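Local coordinates for secreted protein (Kutzneria albida DSM 43870, PDB 5M6Q) that is a microbial transglutaminase that probably cross-links proteins by transferring the acyl group of glutamine side chains to primary amines, at residues Ser12-Arg17 against Val197-Leu202; Val51-Glu56 against Thr218-Lys223; Ala91-Ala96 against Val110-Ser115; Phe127-Tyr132 against Phe173-Phe178. All coordinates share one frame; numbering follows the deposited sequence.

Contacts 1, 2 and 4 all reach the seven-stranded antiparallel sheet, while contact 3 packs beside it. Contact 1 joins strand 13-17, one of the two edge strands, to strand 196-200, and contact 4, centred about 14 Å away, pairs strand 174-179 with strand 122-131. That last strand neighbours 214-223, where contact 2 seats the end of helix 47-53, so contacts 2 and 4 touch. Contact 3, its centre about 16 Å from that of contact 2, meets it mainly at Phe221, with Arg55 against Pro114 as well. Contacts 1 and 3 lie some 35 Å apart between centres. Along the chain, contacts 1 and 2 interleave, and both span contacts 3 and 4, which follow in series; the N-terminal part is thus tied to late strands.

Contact 1 of 4, residues Ser12-Arg17 against Val197-Leu202; sequences SYRTWR and VYQSTL
From Tyr13 opposite Ser200 to Trp16 opposite Val197, the two strands run antiparallel, their axes 161° apart in direction, and beyond them Thr201 N still donates to Ser12 O at 2.9 Å. Arg14 and Gln199 are a hydrogen-bonded pair whose side chains travel alongside each other on the face shared with Trp16 and Val197. With CG anti to the backbone N (chi1 175°), Gln199 runs out extended and brings its OE1 to two donors: Arg14 NH1 at 2.7 Å, a weak bond with a poor angle, and Trp16 NE1 at 3.3 Å, also weak. The carbonyl of Pro5 takes both Arg14 NH1 and Gln199 NE2, while Pro6 O takes Arg14 NH2. A leucine in place of Arg14 would probably leave Gln199 OE1 with little but the indole N-H and both proline carbonyls short of a donor. On the other face, Thr15 CG2 meets the edge of the Tyr198 ring, 3.8 Å from CD1. Backbone bonds thus join edge strand 13-17 to strand 196-200, while amide and guanidinium hold Pro5-Pro6 against the pair.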
loop_
_atom_site.group_PDB
_atom_site.type_symbol
_atom_site.label_atom_id
_atom_site.label_comp_id
_atom_site.label_asym_id
_atom_site.label_seq_id
_atom_site.Cartn_x
_atom_site.Cartn_y
_atom_site.Cartn_z
ATOM N N SER A 12 0.153 -9.517 -18.931
ATOM C CA SER A 12 0.007 -9.625 -17.492
ATOM C C SER A 12 0.839 -8.566 -16.773
ATOM O O SER A 12 0.567 -8.222 -15.617
ATOM C CB SER A 12 0.436 -11.011 -17.022
ATOM O OG SER A 12 -0.416 -11.992 -17.557
ATOM N N TYR A 13 1.876 -8.080 -17.442
ATOM C CA TYR A 13 2.732 -7.069 -16.838
ATOM C C TYR A 13 3.570 -6.344 -17.873
ATOM O O TYR A 13 3.743 -6.827 -18.990
ATOM C CB TYR A 13 3.644 -7.692 -15.784
ATOM C CG TYR A 13 4.700 -8.635 -16.312
ATOM C CD1 TYR A 13 4.408 -9.970 -16.569
ATOM C CD2 TYR A 13 6.006 -8.195 -16.527
ATOM C CE1 TYR A 13 5.383 -10.846 -17.039
ATOM C CE2 TYR A 13 6.989 -9.062 -16.995
ATOM C CZ TYR A 13 6.674 -10.382 -17.247
ATOM O OH TYR A 13 7.655 -11.236 -17.703
ATOM N N ARG A 14 4.065 -5.174 -17.482
ATOM C CA ARG A 14 5.029 -4.408 -18.256
ATOM C C ARG A 14 6.235 -4.096 -17.377
ATOM O O ARG A 14 6.074 -3.749 -16.197
ATOM C CB ARG A 14 4.394 -3.120 -18.788
ATOM C CG ARG A 14 5.341 -2.223 -19.570
ATOM C CD ARG A 14 4.694 -0.887 -19.894
ATOM N NE ARG A 14 3.606 -1.022 -20.858
ATOM C CZ ARG A 14 2.387 -0.495 -20.722
ATOM N NH1 ARG A 14 2.068 0.244 -19.658
ATOM N NH2 ARG A 14 1.483 -0.693 -21.670
ATOM N N THR A 15 7.438 -4.253 -17.922
ATOM C CA THR A 15 8.646 -3.960 -17.158
ATOM C C THR A 15 9.214 -2.577 -17.476
ATOM O O THR A 15 9.152 -2.101 -18.611
ATOM C CB THR A 15 9.747 -5.008 -17.381
ATOM O OG1 THR A 15 10.097 -5.058 -18.759
ATOM C CG2 THR A 15 9.278 -6.383 -16.957
ATOM N N TRP A 16 9.759 -1.935 -16.448
ATOM C CA TRP A 16 10.271 -0.574 -16.547
ATOM C C TRP A 16 11.712 -0.483 -16.063
ATOM O O TRP A 16 12.019 -0.945 -14.965
ATOM C CB TRP A 16 9.409 0.372 -15.719
ATOM C CG TRP A 16 8.039 0.573 -16.258
ATOM C CD1 TRP A 16 6.993 -0.290 -16.175
ATOM C CD2 TRP A 16 7.561 1.722 -16.956
ATOM N NE1 TRP A 16 5.881 0.252 -16.767
ATOM C CE2 TRP A 16 6.210 1.483 -17.267
ATOM C CE3 TRP A 16 8.149 2.930 -17.350
ATOM C CZ2 TRP A 16 5.438 2.398 -17.954
ATOM C CZ3 TRP A 16 7.379 3.846 -18.027
ATOM C CH2 TRP A 16 6.035 3.580 -18.324
ATOM N N ARG A 17 12.596 0.088 -16.878
ATOM C CA ARG A 17 13.865 0.564 -16.355
ATOM C C ARG A 17 13.528 1.581 -15.298
ATOM O O ARG A 17 12.601 2.363 -15.478
ATOM C CB ARG A 17 14.734 1.233 -17.419
ATOM C CG ARG A 17 15.272 0.334 -18.472
ATOM C CD ARG A 17 15.711 1.147 -19.669
ATOM N NE ARG A 17 16.994 1.802 -19.482
ATOM C CZ ARG A 17 17.204 3.112 -19.599
ATOM N NH1 ARG A 17 16.213 3.949 -19.890
ATOM N NH2 ARG A 17 18.426 3.589 -19.431
ATOM N N VAL A 197 11.263 -2.055 -12.211
ATOM C CA VAL A 197 9.890 -1.744 -11.823
ATOM C C VAL A 197 8.898 -2.534 -12.668
ATOM O O VAL A 197 9.098 -2.723 -13.877
ATOM C CB VAL A 197 9.649 -0.218 -11.900
ATOM C CG1 VAL A 197 8.162 0.136 -11.918
ATOM C CG2 VAL A 197 10.319 0.442 -10.720
ATOM N N TYR A 198 7.853 -3.045 -12.019
ATOM C CA TYR A 198 6.822 -3.808 -12.714
ATOM C C TYR A 198 5.479 -3.113 -12.641
ATOM O O TYR A 198 5.113 -2.550 -11.619
ATOM C CB TYR A 198 6.655 -5.205 -12.112
ATOM C CG TYR A 198 7.894 -6.040 -12.091
ATOM C CD1 TYR A 198 8.685 -6.194 -13.236
ATOM C CD2 TYR A 198 8.274 -6.707 -10.932
ATOM C CE1 TYR A 198 9.829 -6.984 -13.210
ATOM C CE2 TYR A 198 9.407 -7.496 -10.899
ATOM C CZ TYR A 198 10.180 -7.631 -12.037
ATOM O OH TYR A 198 11.299 -8.424 -11.982
ATOM N N GLN A 199 4.731 -3.203 -13.721
ATOM C CA GLN A 199 3.367 -2.718 -13.766
ATOM C C GLN A 199 2.526 -3.934 -14.116
ATOM O O GLN A 199 2.572 -4.418 -15.260
ATOM C CB GLN A 199 3.219 -1.591 -14.796
ATOM C CG GLN A 199 1.795 -1.095 -14.990
ATOM C CD GLN A 199 1.653 -0.209 -16.219
ATOM O OE1 GLN A 199 2.591 -0.074 -17.010
ATOM N NE2 GLN A 199 0.479 0.404 -16.383
ATOM N N SER A 200 1.794 -4.456 -13.133
ATOM C CA SER A 200 1.107 -5.741 -13.306
ATOM C C SER A 200 -0.403 -5.664 -13.199
ATOM O O SER A 200 -0.953 -4.744 -12.584
ATOM C CB SER A 200 1.613 -6.748 -12.278
ATOM O OG SER A 200 2.996 -6.970 -12.453
ATOM N N THR A 201 -1.075 -6.637 -13.797
ATOM C CA THR A 201 -2.464 -6.863 -13.440
ATOM C C THR A 201 -2.490 -7.344 -11.996
ATOM O O THR A 201 -1.502 -7.889 -11.498
ATOM C CB THR A 201 -3.136 -7.922 -14.307
ATOM O OG1 THR A 201 -2.530 -9.177 -14.019
ATOM C CG2 THR A 201 -3.000 -7.613 -15.798
ATOM N N LEU A 202 -3.630 -7.176 -11.330
ATOM C CA LEU A 202 -3.798 -7.693 -9.981
ATOM C C LEU A 202 -3.595 -9.198 -9.929
ATOM O O LEU A 202 -2.943 -9.701 -9.024
ATOM C CB LEU A 202 -5.183 -7.338 -9.431
ATOM C CG LEU A 202 -5.416 -7.915 -8.031
ATOM C CD1 LEU A 202 -4.431 -7.325 -7.027
ATOM C CD2 LEU A 202 -6.863 -7.727 -7.573
#

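Contact 2 of 4, residues Val51-Glu56 against Thr218-Lys223; sequences VNLNRE and TVAFAK
Leu53 and Lys223 join the end of helix 47-53 to the end of strand 214-223, the touching parts running 80° apart, nearly crosswise. Lys223 N donates to Leu53 O at 2.9 Å, and Asn54 then leaves the helix with positive phi. The side chain of Asn54 makes the next bond: CG stands opposite the backbone N (chi1 -168°), and ND2 reaches Lys223 O at 3.0 Å, with the oxygen close to the amide plane of Asn54 but the nitrogen well above the carbonyl plane of Lys223. Leu53 works through one branch, CD2, which lies 4.1 Å from Ala220 CB and 4.0 Å from Ala222 CB. Arg55 bends at chi3 (56°) and lays its guanidinium edge against the strand, NH1 giving a straight bond to Phe221 O at 2.9 Å. The same NH1 also donates to a water, at 3.2 Å, that takes Phe221 N as well, so both polar backbone atoms of Phe221 are served from this side; Arg55 NH2 forms a salt bridge with Asp57. A methionine at Arg55 would probably leave Phe221 O without its donor, Asp57 without its countercharge and the water less firmly held. Around the junction, Asn54 touches Glu37 of helix 35-41, Ala222 touches Ser125 of the neighbouring strand 122-131, and Phe221 touches Val84 of helix 70-84.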
loop_
_atom_site.group_PDB
_atom_site.type_symbol
_atom_site.label_atom_id
_atom_site.label_comp_id
_atom_site.label_asym_id
_atom_site.label_seq_id
_atom_site.Cartn_x
_atom_site.Cartn_y
_atom_site.Cartn_z
ATOM N N VAL A 51 7.510 6.080 -2.041
ATOM C CA VAL A 51 7.623 7.284 -2.845
ATOM C C VAL A 51 6.234 7.804 -3.231
ATOM O O VAL A 51 5.980 9.005 -3.192
ATOM C CB VAL A 51 8.494 7.040 -4.064
ATOM C CG1 VAL A 51 8.368 8.200 -5.058
ATOM C CG2 VAL A 51 9.951 6.877 -3.609
ATOM N N ASN A 52 5.316 6.911 -3.557
ATOM C CA ASN A 52 3.992 7.366 -3.967
ATOM C C ASN A 52 3.127 7.922 -2.825
ATOM O O ASN A 52 2.235 8.718 -3.071
ATOM C CB ASN A 52 3.250 6.240 -4.685
ATOM C CG ASN A 52 3.765 6.019 -6.100
ATOM O OD1 ASN A 52 4.419 6.885 -6.677
ATOM N ND2 ASN A 52 3.476 4.853 -6.659
ATOM N N LEU A 53 3.379 7.517 -1.587
ATOM C CA LEU A 53 2.665 8.124 -0.470
ATOM C C LEU A 53 3.093 9.574 -0.242
ATOM O O LEU A 53 2.316 10.362 0.280
ATOM C CB LEU A 53 2.862 7.315 0.803
ATOM C CG LEU A 53 2.207 5.943 0.726
ATOM C CD1 LEU A 53 2.730 5.051 1.823
ATOM C CD2 LEU A 53 0.689 6.092 0.829
ATOM N N ASN A 54 4.320 9.919 -0.638
ATOM C CA ASN A 54 4.749 11.323 -0.683
ATOM C C ASN A 54 4.773 11.904 0.726
ATOM O O ASN A 54 4.443 13.061 0.947
ATOM C CB ASN A 54 3.827 12.150 -1.598
ATOM C CG ASN A 54 4.389 13.545 -1.909
ATOM O OD1 ASN A 54 5.587 13.780 -1.782
ATOM N ND2 ASN A 54 3.521 14.462 -2.320
ATOM N N ARG A 55 5.168 11.074 1.678
ATOM C CA ARG A 55 5.107 11.435 3.082
ATOM C C ARG A 55 6.427 11.250 3.789
ATOM O O ARG A 55 6.848 10.120 4.060
ATOM C CB ARG A 55 4.039 10.614 3.775
ATOM C CG ARG A 55 2.690 11.229 3.603
ATOM C CD ARG A 55 1.667 10.405 4.286
ATOM N NE ARG A 55 1.966 10.194 5.695
ATOM C CZ ARG A 55 1.250 9.392 6.471
ATOM N NH1 ARG A 55 0.212 8.749 5.945
ATOM N NH2 ARG A 55 1.563 9.230 7.749
ATOM N N GLU A 56 7.056 12.371 4.121
ATOM C CA GLU A 56 8.389 12.345 4.701
ATOM C C GLU A 56 8.405 11.724 6.087
ATOM O O GLU A 56 9.455 11.309 6.561
ATOM C CB GLU A 56 8.960 13.754 4.755
ATOM C CG GLU A 56 8.168 14.695 5.626
ATOM C CD GLU A 56 8.769 16.082 5.646
ATOM O OE1 GLU A 56 9.911 16.231 6.143
ATOM O OE2 GLU A 56 8.105 17.009 5.133
ATOM N N THR A 218 -4.300 -2.455 1.677
ATOM C CA THR A 218 -4.045 -1.515 2.751
ATOM C C THR A 218 -4.361 -0.118 2.299
ATOM O O THR A 218 -4.044 0.276 1.179
ATOM C CB THR A 218 -2.576 -1.606 3.220
ATOM O OG1 THR A 218 -2.319 -2.940 3.666
ATOM C CG2 THR A 218 -2.284 -0.615 4.354
ATOM N N VAL A 219 -5.017 0.621 3.175
ATOM C CA VAL A 219 -5.377 1.995 2.901
ATOM C C VAL A 219 -4.487 2.879 3.736
ATOM O O VAL A 219 -4.322 2.640 4.931
ATOM C CB VAL A 219 -6.862 2.251 3.214
ATOM C CG1 VAL A 219 -7.238 3.675 2.833
ATOM C CG2 VAL A 219 -7.736 1.243 2.507
ATOM N N ALA A 220 -3.914 3.899 3.115
ATOM C CA ALA A 220 -3.062 4.841 3.827
ATOM C C ALA A 220 -3.229 6.215 3.212
ATOM O O ALA A 220 -3.612 6.345 2.042
ATOM C CB ALA A 220 -1.589 4.404 3.772
ATOM N N PHE A 221 -2.946 7.248 3.992
ATOM C CA PHE A 221 -3.016 8.595 3.472
ATOM C C PHE A 221 -1.765 8.939 2.706
ATOM O O PHE A 221 -0.649 8.721 3.163
ATOM C CB PHE A 221 -3.270 9.604 4.597
ATOM C CG PHE A 221 -4.705 9.640 5.022
ATOM C CD1 PHE A 221 -5.672 10.097 4.148
ATOM C CD2 PHE A 221 -5.096 9.169 6.266
ATOM C CE1 PHE A 221 -6.994 10.121 4.510
ATOM C CE2 PHE A 221 -6.424 9.196 6.641
ATOM C CZ PHE A 221 -7.378 9.666 5.756
ATOM N N ALA A 222 -1.971 9.428 1.498
ATOM C CA ALA A 222 -0.885 9.964 0.702
ATOM C C ALA A 222 -1.015 11.481 0.711
ATOM O O ALA A 222 -2.104 12.021 0.889
ATOM C CB ALA A 222 -0.922 9.415 -0.726
ATOM N N LYS A 223 0.094 12.174 0.520
ATOM C CA LYS A 223 0.023 13.617 0.367
ATOM C C LYS A 223 -0.089 13.958 -1.125
ATOM O O LYS A 223 0.722 13.505 -1.927
ATOM C CB LYS A 223 1.243 14.274 0.997
ATOM C CG LYS A 223 1.233 15.785 0.888
ATOM C CD LYS A 223 2.512 16.390 1.436
ATOM C CE LYS A 223 2.693 17.819 0.942
ATOM N NZ LYS A 223 3.877 18.443 1.585
HETATM O O HOH W 1 -2.154 6.769 6.594
#

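Contact 3 of 4, residues Ala91-Ala96 against Val110-Ser115; sequences AQYEAA and VKALPS
Tyr93 of helix 90-99 packs against Val110 of the short, weakly bonded helix 109-112 and Leu113 just past its end, plain packing of one helix on the end of another at the flank of the antiparallel sheet. The main interaction is a CH-pi contact: Leu113 CB sits over one face of the Tyr93 ring, 3.9 Å from its centroid and 24° off the ring normal, displaced toward the rim on the CE1 side. Leu113 and Tyr93 slide past each other in opposite directions, which brings CD2 of the leucine back to 3.7 Å from Tyr93 CD1. Tyr93 swings its CG away from its own backbone N (chi1 166°), and so the ring projects from the helix to receive the leucine. Other apolar packing is at the ring edge, where Val110 CA approaches Tyr93 CE1 in the ring plane. No hydrogen bond links the two segments; the hydroxyl of Tyr93 instead bonds Val109 O, in the first residue of helix 109-112, which ties it to the helix carrying Val110. Deeper in, Tyr93 touches Leu80 and Ile83 of helix 70-84 and also Phe221 of strand 214-223. At the solvent-facing margin, Glu94 CG lies 3.8 Å from Val110 CG2.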
loop_
_atom_site.group_PDB
_atom_site.type_symbol
_atom_site.label_atom_id
_atom_site.label_comp_id
_atom_site.label_asym_id
_atom_site.label_seq_id
_atom_site.Cartn_x
_atom_site.Cartn_y
_atom_site.Cartn_z
ATOM N N ALA A 91 -9.152 16.749 15.300
ATOM C CA ALA A 91 -10.264 16.446 16.209
ATOM C C ALA A 91 -11.584 16.218 15.449
ATOM O O ALA A 91 -12.405 15.368 15.832
ATOM C CB ALA A 91 -10.428 17.573 17.250
ATOM N N GLN A 92 -11.781 16.963 14.366
ATOM C CA GLN A 92 -12.996 16.823 13.564
ATOM C C GLN A 92 -12.986 15.508 12.801
ATOM O O GLN A 92 -14.027 14.911 12.551
ATOM C CB GLN A 92 -13.148 17.991 12.594
ATOM C CG GLN A 92 -13.671 19.263 13.245
ATOM C CD GLN A 92 -13.620 20.444 12.297
ATOM O OE1 GLN A 92 -12.708 20.552 11.477
ATOM N NE2 GLN A 92 -14.600 21.336 12.404
ATOM N N TYR A 93 -11.795 15.069 12.427
ATOM C CA TYR A 93 -11.623 13.797 11.741
ATOM C C TYR A 93 -12.007 12.641 12.682
ATOM O O TYR A 93 -12.706 11.702 12.295
ATOM C CB TYR A 93 -10.172 13.688 11.241
ATOM C CG TYR A 93 -9.723 12.312 10.797
ATOM C CD1 TYR A 93 -9.171 11.413 11.704
ATOM C CD2 TYR A 93 -9.832 11.919 9.468
ATOM C CE1 TYR A 93 -8.746 10.167 11.304
ATOM C CE2 TYR A 93 -9.407 10.671 9.055
ATOM C CZ TYR A 93 -8.869 9.796 9.982
ATOM O OH TYR A 93 -8.442 8.558 9.591
ATOM N N GLU A 94 -11.575 12.729 13.933
ATOM C CA GLU A 94 -11.859 11.677 14.897
ATOM C C GLU A 94 -13.366 11.571 15.107
ATOM O O GLU A 94 -13.920 10.476 15.139
ATOM C CB GLU A 94 -11.140 11.940 16.229
ATOM C CG GLU A 94 -11.319 10.836 17.240
ATOM C CD GLU A 94 -10.420 10.992 18.462
ATOM O OE1 GLU A 94 -9.465 11.804 18.421
ATOM O OE2 GLU A 94 -10.674 10.295 19.468
ATOM N N ALA A 95 -14.029 12.716 15.224
ATOM C CA ALA A 95 -15.476 12.717 15.392
ATOM C C ALA A 95 -16.191 12.156 14.160
ATOM O O ALA A 95 -17.149 11.409 14.291
ATOM C CB ALA A 95 -15.965 14.124 15.706
ATOM N N ALA A 96 -15.714 12.497 12.968
ATOM C CA ALA A 96 -16.349 12.050 11.731
ATOM C C ALA A 96 -16.202 10.543 11.555
ATOM O O ALA A 96 -17.136 9.839 11.154
ATOM C CB ALA A 96 -15.751 12.782 10.541
ATOM N N VAL A 110 -8.049 6.366 13.571
ATOM C CA VAL A 110 -7.615 7.660 14.083
ATOM C C VAL A 110 -6.101 7.791 13.929
ATOM O O VAL A 110 -5.597 8.810 13.474
ATOM C CB VAL A 110 -8.052 7.868 15.555
ATOM C CG1 VAL A 110 -7.522 9.201 16.076
ATOM C CG2 VAL A 110 -9.573 7.811 15.671
ATOM N N LYS A 111 -5.382 6.743 14.289
ATOM C CA LYS A 111 -3.932 6.710 14.152
ATOM C C LYS A 111 -3.466 6.914 12.696
ATOM O O LYS A 111 -2.361 7.412 12.449
ATOM C CB LYS A 111 -3.410 5.376 14.696
ATOM C CG LYS A 111 -1.906 5.313 14.910
ATOM C CD LYS A 111 -1.347 3.896 14.712
ATOM C CE LYS A 111 -1.705 2.965 15.861
ATOM N NZ LYS A 111 -0.979 1.651 15.784
ATOM N N ALA A 112 -4.310 6.530 11.735
ATOM C CA ALA A 112 -3.929 6.554 10.321
ATOM C C ALA A 112 -3.736 7.970 9.800
ATOM O O ALA A 112 -2.969 8.183 8.871
ATOM C CB ALA A 112 -4.963 5.825 9.475
ATOM N N LEU A 113 -4.424 8.941 10.397
ATOM C CA LEU A 113 -4.248 10.333 9.999
ATOM C C LEU A 113 -2.904 10.918 10.438
ATOM O O LEU A 113 -2.553 10.867 11.615
ATOM C CB LEU A 113 -5.374 11.190 10.573
ATOM C CG LEU A 113 -5.403 12.662 10.169
ATOM C CD1 LEU A 113 -6.042 12.836 8.799
ATOM C CD2 LEU A 113 -6.149 13.462 11.232
ATOM N N PRO A 114 -2.142 11.487 9.489
ATOM C CA PRO A 114 -0.973 12.263 9.919
ATOM C C PRO A 114 -1.359 13.681 10.348
ATOM O O PRO A 114 -1.605 14.521 9.495
ATOM C CB PRO A 114 -0.085 12.281 8.674
ATOM C CG PRO A 114 -1.049 12.137 7.526
ATOM C CD PRO A 114 -2.174 11.277 8.028
ATOM N N SER A 115 -1.396 13.931 11.654
ATOM C CA SER A 115 -1.823 15.225 12.211
ATOM C C SER A 115 -1.108 16.464 11.660
ATOM O O SER A 115 -1.708 17.530 11.566
ATOM C CB SER A 115 -1.656 15.211 13.731
ATOM O OG SER A 115 -2.328 14.093 14.278
#

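Contact 4 of 4, residues Phe127-Tyr132 against Phe173-Phe178; sequences FSKRFY and FDYGWF
Lys129 and Tyr175 form a non-hydrogen-bonded pair in the middle of the antiparallel sheet, where strands 122-131 and 174-179 are neighbours, and their side chains run alongside each other on one face. Backbone bonds flank them, Ser128 with Gly176 on one side and Arg130 with Asp174 on the other. Starting at CB, Lys129 passes Asp174 O at 4.0 Å; CG then lies over one face of the Tyr175 ring, 4.2 Å from its centroid, a CH-pi contact. CD lies 3.7 Å and CE 3.6 Å from Tyr175 OH. The chain stays extended until the last torsion, where chi4 of 59° bends NZ back to donate to Tyr175 OH at 2.8 Å; Tyr162 OH is a second partner. Phe127, on the same face, sets its CD1 3.8 Å from Tyr175 CD2, the rings oblique. The other face carries Arg130, whose NH1 reaches Tyr205 O and Arg207 O, and Asp174, hydrogen-bonded to His187. On another side of Lys129 NZ, Phe173 CB lies 3.5 Å away.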
loop_
_atom_site.group_PDB
_atom_site.type_symbol
_atom_site.label_atom_id
_atom_site.label_comp_id
_atom_site.label_asym_id
_atom_site.label_seq_id
_atom_site.Cartn_x
_atom_site.Cartn_y
_atom_site.Cartn_z
ATOM N N PHE A 127 -2.442 0.179 -1.386
ATOM C CA PHE A 127 -1.394 -0.682 -1.886
ATOM C C PHE A 127 -1.674 -2.063 -1.345
ATOM O O PHE A 127 -2.423 -2.213 -0.390
ATOM C CB PHE A 127 -0.007 -0.171 -1.487
ATOM C CG PHE A 127 0.203 -0.081 -0.013
ATOM C CD1 PHE A 127 0.675 -1.171 0.702
ATOM C CD2 PHE A 127 -0.045 1.104 0.664
ATOM C CE1 PHE A 127 0.879 -1.089 2.078
ATOM C CE2 PHE A 127 0.148 1.189 2.037
ATOM C CZ PHE A 127 0.621 0.093 2.738
ATOM N N SER A 128 -1.076 -3.073 -1.963
ATOM C CA SER A 128 -1.262 -4.443 -1.548
ATOM C C SER A 128 0.057 -5.021 -1.118
ATOM O O SER A 128 1.061 -4.913 -1.828
ATOM C CB SER A 128 -1.840 -5.290 -2.676
ATOM O OG SER A 128 -1.998 -6.620 -2.220
ATOM N N LYS A 129 0.046 -5.664 0.035
ATOM C CA LYS A 129 1.250 -6.239 0.574
ATOM C C LYS A 129 1.120 -7.749 0.655
ATOM O O LYS A 129 0.123 -8.278 1.142
ATOM C CB LYS A 129 1.552 -5.651 1.959
ATOM C CG LYS A 129 2.744 -6.269 2.652
ATOM C CD LYS A 129 2.756 -5.846 4.139
ATOM C CE LYS A 129 3.853 -6.538 4.909
ATOM N NZ LYS A 129 5.221 -6.257 4.346
ATOM N N ARG A 130 2.146 -8.434 0.175
ATOM C CA ARG A 130 2.231 -9.873 0.280
ATOM C C ARG A 130 3.353 -10.216 1.252
ATOM O O ARG A 130 4.423 -9.592 1.241
ATOM C CB ARG A 130 2.485 -10.510 -1.091
ATOM C CG ARG A 130 1.478 -10.099 -2.172
ATOM C CD ARG A 130 1.640 -10.927 -3.450
ATOM N NE ARG A 130 1.488 -12.366 -3.214
ATOM C CZ ARG A 130 1.619 -13.305 -4.152
ATOM N NH1 ARG A 130 1.884 -12.966 -5.410
ATOM N NH2 ARG A 130 1.478 -14.585 -3.836
ATOM N N PHE A 131 3.106 -11.199 2.097
ATOM C CA PHE A 131 4.051 -11.528 3.152
ATOM C C PHE A 131 3.876 -12.967 3.625
ATOM O O PHE A 131 3.023 -13.708 3.128
ATOM C CB PHE A 131 3.899 -10.540 4.322
ATOM C CG PHE A 131 2.534 -10.557 4.980
ATOM C CD1 PHE A 131 1.453 -9.896 4.402
ATOM C CD2 PHE A 131 2.345 -11.204 6.199
ATOM C CE1 PHE A 131 0.210 -9.886 5.014
ATOM C CE2 PHE A 131 1.088 -11.200 6.828
ATOM C CZ PHE A 131 0.021 -10.544 6.232
ATOM N N TYR A 132 4.714 -13.363 4.574
ATOM C CA TYR A 132 4.721 -14.712 5.115
ATOM C C TYR A 132 4.090 -14.693 6.507
ATOM O O TYR A 132 4.371 -13.811 7.314
ATOM C CB TYR A 132 6.159 -15.241 5.157
ATOM C CG TYR A 132 6.343 -16.666 5.630
ATOM C CD1 TYR A 132 5.635 -17.714 5.072
ATOM C CD2 TYR A 132 7.262 -16.957 6.622
ATOM C CE1 TYR A 132 5.836 -19.022 5.503
ATOM C CE2 TYR A 132 7.477 -18.247 7.052
ATOM C CZ TYR A 132 6.771 -19.273 6.495
ATOM O OH TYR A 132 7.002 -20.547 6.959
ATOM N N PHE A 173 8.868 -9.676 1.466
ATOM C CA PHE A 173 7.569 -9.140 1.102
ATOM C C PHE A 173 7.492 -8.713 -0.358
ATOM O O PHE A 173 8.497 -8.661 -1.055
ATOM C CB PHE A 173 7.228 -7.949 2.012
ATOM C CG PHE A 173 8.342 -6.944 2.145
ATOM C CD1 PHE A 173 8.806 -6.241 1.039
ATOM C CD2 PHE A 173 8.927 -6.706 3.378
ATOM C CE1 PHE A 173 9.831 -5.311 1.157
ATOM C CE2 PHE A 173 9.961 -5.779 3.505
ATOM C CZ PHE A 173 10.406 -5.080 2.389
ATOM N N ASP A 174 6.280 -8.409 -0.806
ATOM C CA ASP A 174 6.105 -7.585 -1.988
ATOM C C ASP A 174 5.114 -6.487 -1.615
ATOM O O ASP A 174 4.230 -6.689 -0.764
ATOM C CB ASP A 174 5.614 -8.404 -3.193
ATOM C CG ASP A 174 5.997 -7.765 -4.545
ATOM O OD1 ASP A 174 6.535 -6.636 -4.569
ATOM O OD2 ASP A 174 5.766 -8.396 -5.595
ATOM N N TYR A 175 5.306 -5.321 -2.210
ATOM C CA TYR A 175 4.368 -4.203 -2.125
ATOM C C TYR A 175 3.939 -3.831 -3.510
ATOM O O TYR A 175 4.787 -3.687 -4.387
ATOM C CB TYR A 175 5.012 -2.978 -1.477
ATOM C CG TYR A 175 5.181 -3.108 0.005
ATOM C CD1 TYR A 175 6.256 -3.808 0.542
ATOM C CD2 TYR A 175 4.258 -2.545 0.870
ATOM C CE1 TYR A 175 6.405 -3.937 1.929
ATOM C CE2 TYR A 175 4.400 -2.666 2.252
ATOM C CZ TYR A 175 5.475 -3.358 2.769
ATOM O OH TYR A 175 5.604 -3.476 4.136
ATOM N N GLY A 176 2.641 -3.632 -3.701
ATOM C CA GLY A 176 2.123 -3.192 -4.980
ATOM C C GLY A 176 1.266 -1.950 -4.834
ATOM O O GLY A 176 0.252 -1.959 -4.150
ATOM N N TRP A 177 1.686 -0.880 -5.492
ATOM C CA TRP A 177 0.959 0.369 -5.459
ATOM C C TRP A 177 -0.216 0.316 -6.413
ATOM O O TRP A 177 -0.050 -0.018 -7.592
ATOM C CB TRP A 177 1.876 1.523 -5.830
ATOM C CG TRP A 177 1.118 2.799 -5.961
ATOM C CD1 TRP A 177 0.618 3.350 -7.104
ATOM C CD2 TRP A 177 0.751 3.676 -4.899
ATOM N NE1 TRP A 177 -0.035 4.523 -6.817
ATOM C CE2 TRP A 177 0.037 4.750 -5.470
ATOM C CE3 TRP A 177 0.966 3.665 -3.522
ATOM C CZ2 TRP A 177 -0.455 5.802 -4.715
ATOM C CZ3 TRP A 177 0.473 4.722 -2.771
ATOM C CH2 TRP A 177 -0.222 5.774 -3.373
ATOM N N PHE A 178 -1.404 0.623 -5.911
ATOM C CA PHE A 178 -2.603 0.565 -6.741
ATOM C C PHE A 178 -2.760 1.818 -7.593
ATOM O O PHE A 178 -3.090 2.883 -7.084
ATOM C CB PHE A 178 -3.859 0.388 -5.878
ATOM C CG PHE A 178 -5.076 -0.032 -6.647
ATOM C CD1 PHE A 178 -4.978 -0.450 -7.982
ATOM C CD2 PHE A 178 -6.323 -0.033 -6.032
ATOM C CE1 PHE A 178 -6.106 -0.853 -8.691
ATOM C CE2 PHE A 178 -7.465 -0.440 -6.731
ATOM C CZ PHE A 178 -7.352 -0.856 -8.065
#